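Local coordinates for geranyltranstransferase (Agrobacterium tumefaciens, PDB 2H8O), which probably catalyses the condensation of geranyl diphosphate with isopentenyl diphosphate to form farnesyl diphosphate, at residues M77-L82 with G138-H143. Numbering follows the deposited sequence.
Sequences MRHGVL and GQPTVH
The NE2 of His-79 donates a hydrogen bond to the backbone O of Pro-140 over 2.8 Å, the one hydrogen bond found between segments 77-82 and 138-143. The bond is nearly straight at the donor, 167° at the hydrogen, with the acceptor in the imidazole plane. Seen from the acceptor the approach is less regular, since NE2 stands tilted 25° from the plane of the Pro-140 carbonyl. The ring is carried off the helix by a chi1 of -169°, which puts CG anti to the backbone N, and it meets the other segment with its edge. Along that edge CE1 comes 3.7 Å from OE1 of Gln-139, whose chain bends at chi2 and brings OE1 to the ring edge, the amide plane well turned from the imidazole, while CD2 lies 3.8 Å from CG2 of Val-142 close to the ring plane. The same methyl packs against the helix backbone, with Gly-80 N and CA each 3.8 Å from Val-142 CG2; at this point, Gly-80 to Val-142, the two segments have their closest CA atoms. In the all-helical fold of the polyprenyl synthetases, the contact thus joins helix 71-82 to the two-stranded antiparallel hairpin 135-136/139-140 and the short helix 142-145. This hairpin follows closely on an aspartate-rich run containing Asp-126, consistent with the first aspartate-rich motif of the family, and Thr-141 touches Asp-126. Val-142 also touches Ala-76 one turn back on helix 71-82 and Ala-151 of helix 148-167, so its side chain is wedged between two helices. Thr-141 turns its CB away from helix 71-82 and occupies the N-cap position without a side-chain cap, its OG1 being hydrogen-bonded instead to the backbone O of Asp-133.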
# COMPACT_ATOMS: atom_id res chain seq x y z
N MET A 77 4.80 -11.02 9.50
CA MET A 77 3.47 -10.56 9.11
C MET A 77 2.41 -11.25 9.98
O MET A 77 1.52 -10.59 10.49
CB MET A 77 3.18 -10.81 7.62
CG MET A 77 4.11 -10.06 6.64
SD MET A 77 4.01 -10.62 4.88
CE MET A 77 2.34 -10.04 4.45
N ARG A 78 2.48 -12.57 10.11
CA ARG A 78 1.54 -13.30 10.95
C ARG A 78 1.58 -12.81 12.40
O ARG A 78 0.53 -12.68 13.05
CB ARG A 78 1.83 -14.79 10.92
CG ARG A 78 1.56 -15.48 9.59
CD ARG A 78 2.05 -16.91 9.66
NE ARG A 78 1.94 -17.57 8.36
CZ ARG A 78 2.79 -18.47 7.88
NH1 ARG A 78 2.57 -19.00 6.68
NH2 ARG A 78 3.86 -18.86 8.59
N HIS A 79 2.78 -12.53 12.91
CA HIS A 79 2.94 -12.04 14.27
C HIS A 79 2.23 -10.68 14.41
O HIS A 79 1.54 -10.43 15.39
CB HIS A 79 4.41 -11.92 14.67
CG HIS A 79 4.60 -11.68 16.14
ND1 HIS A 79 4.42 -12.66 17.08
CD2 HIS A 79 4.91 -10.55 16.82
CE1 HIS A 79 4.64 -12.16 18.28
NE2 HIS A 79 4.94 -10.88 18.15
N GLY A 80 2.40 -9.83 13.40
CA GLY A 80 1.76 -8.52 13.41
C GLY A 80 0.25 -8.63 13.44
O GLY A 80 -0.43 -7.88 14.14
N VAL A 81 -0.28 -9.59 12.69
CA VAL A 81 -1.73 -9.84 12.66
C VAL A 81 -2.21 -10.47 13.98
O VAL A 81 -3.24 -10.08 14.51
CB VAL A 81 -2.13 -10.66 11.44
CG1 VAL A 81 -3.59 -11.06 11.48
CG2 VAL A 81 -1.87 -9.88 10.15
N LEU A 82 -1.45 -11.40 14.52
CA LEU A 82 -1.77 -12.02 15.81
C LEU A 82 -1.99 -10.99 16.92
O LEU A 82 -2.91 -11.12 17.73
CB LEU A 82 -0.65 -12.98 16.24
CG LEU A 82 -0.97 -13.79 17.49
CD1 LEU A 82 -2.05 -14.79 17.17
CD2 LEU A 82 0.30 -14.46 17.96
N GLY A 138 0.64 -7.88 25.62
CA GLY A 138 1.41 -8.88 26.36
C GLY A 138 2.48 -9.65 25.59
O GLY A 138 3.20 -10.44 26.20
N GLN A 139 2.58 -9.44 24.27
CA GLN A 139 3.55 -10.15 23.43
C GLN A 139 4.63 -9.19 22.92
O GLN A 139 4.39 -7.99 22.80
CB GLN A 139 2.84 -10.77 22.23
CG GLN A 139 1.87 -11.92 22.56
CD GLN A 139 2.41 -13.31 22.18
OE1 GLN A 139 3.43 -13.45 21.50
NE2 GLN A 139 1.71 -14.34 22.65
N PRO A 140 5.80 -9.72 22.55
CA PRO A 140 6.82 -8.86 21.96
C PRO A 140 6.29 -8.23 20.67
O PRO A 140 5.53 -8.85 19.94
CB PRO A 140 7.98 -9.81 21.66
CG PRO A 140 7.36 -11.16 21.64
CD PRO A 140 6.24 -11.13 22.58
N THR A 141 6.67 -7.00 20.44
CA THR A 141 6.35 -6.36 19.18
C THR A 141 7.19 -6.99 18.05
O THR A 141 8.15 -7.70 18.28
CB THR A 141 6.59 -4.86 19.26
OG1 THR A 141 7.85 -4.61 19.85
CG2 THR A 141 5.51 -4.19 20.11
N VAL A 142 6.79 -6.73 16.81
CA VAL A 142 7.44 -7.41 15.69
C VAL A 142 8.93 -7.11 15.63
O VAL A 142 9.72 -8.02 15.38
CB VAL A 142 6.73 -7.10 14.34
CG1 VAL A 142 7.53 -7.66 13.16
CG2 VAL A 142 5.33 -7.67 14.35
N HIS A 143 9.34 -5.86 15.88
CA HIS A 143 10.77 -5.52 15.79
C HIS A 143 11.60 -6.15 16.91
O HIS A 143 12.79 -6.37 16.74
CB HIS A 143 11.03 -3.99 15.73
CG HIS A 143 10.55 -3.25 16.92
ND1 HIS A 143 9.23 -2.86 17.05
CD2 HIS A 143 11.18 -2.83 18.05
CE1 HIS A 143 9.07 -2.23 18.20
NE2 HIS A 143 10.23 -2.20 18.83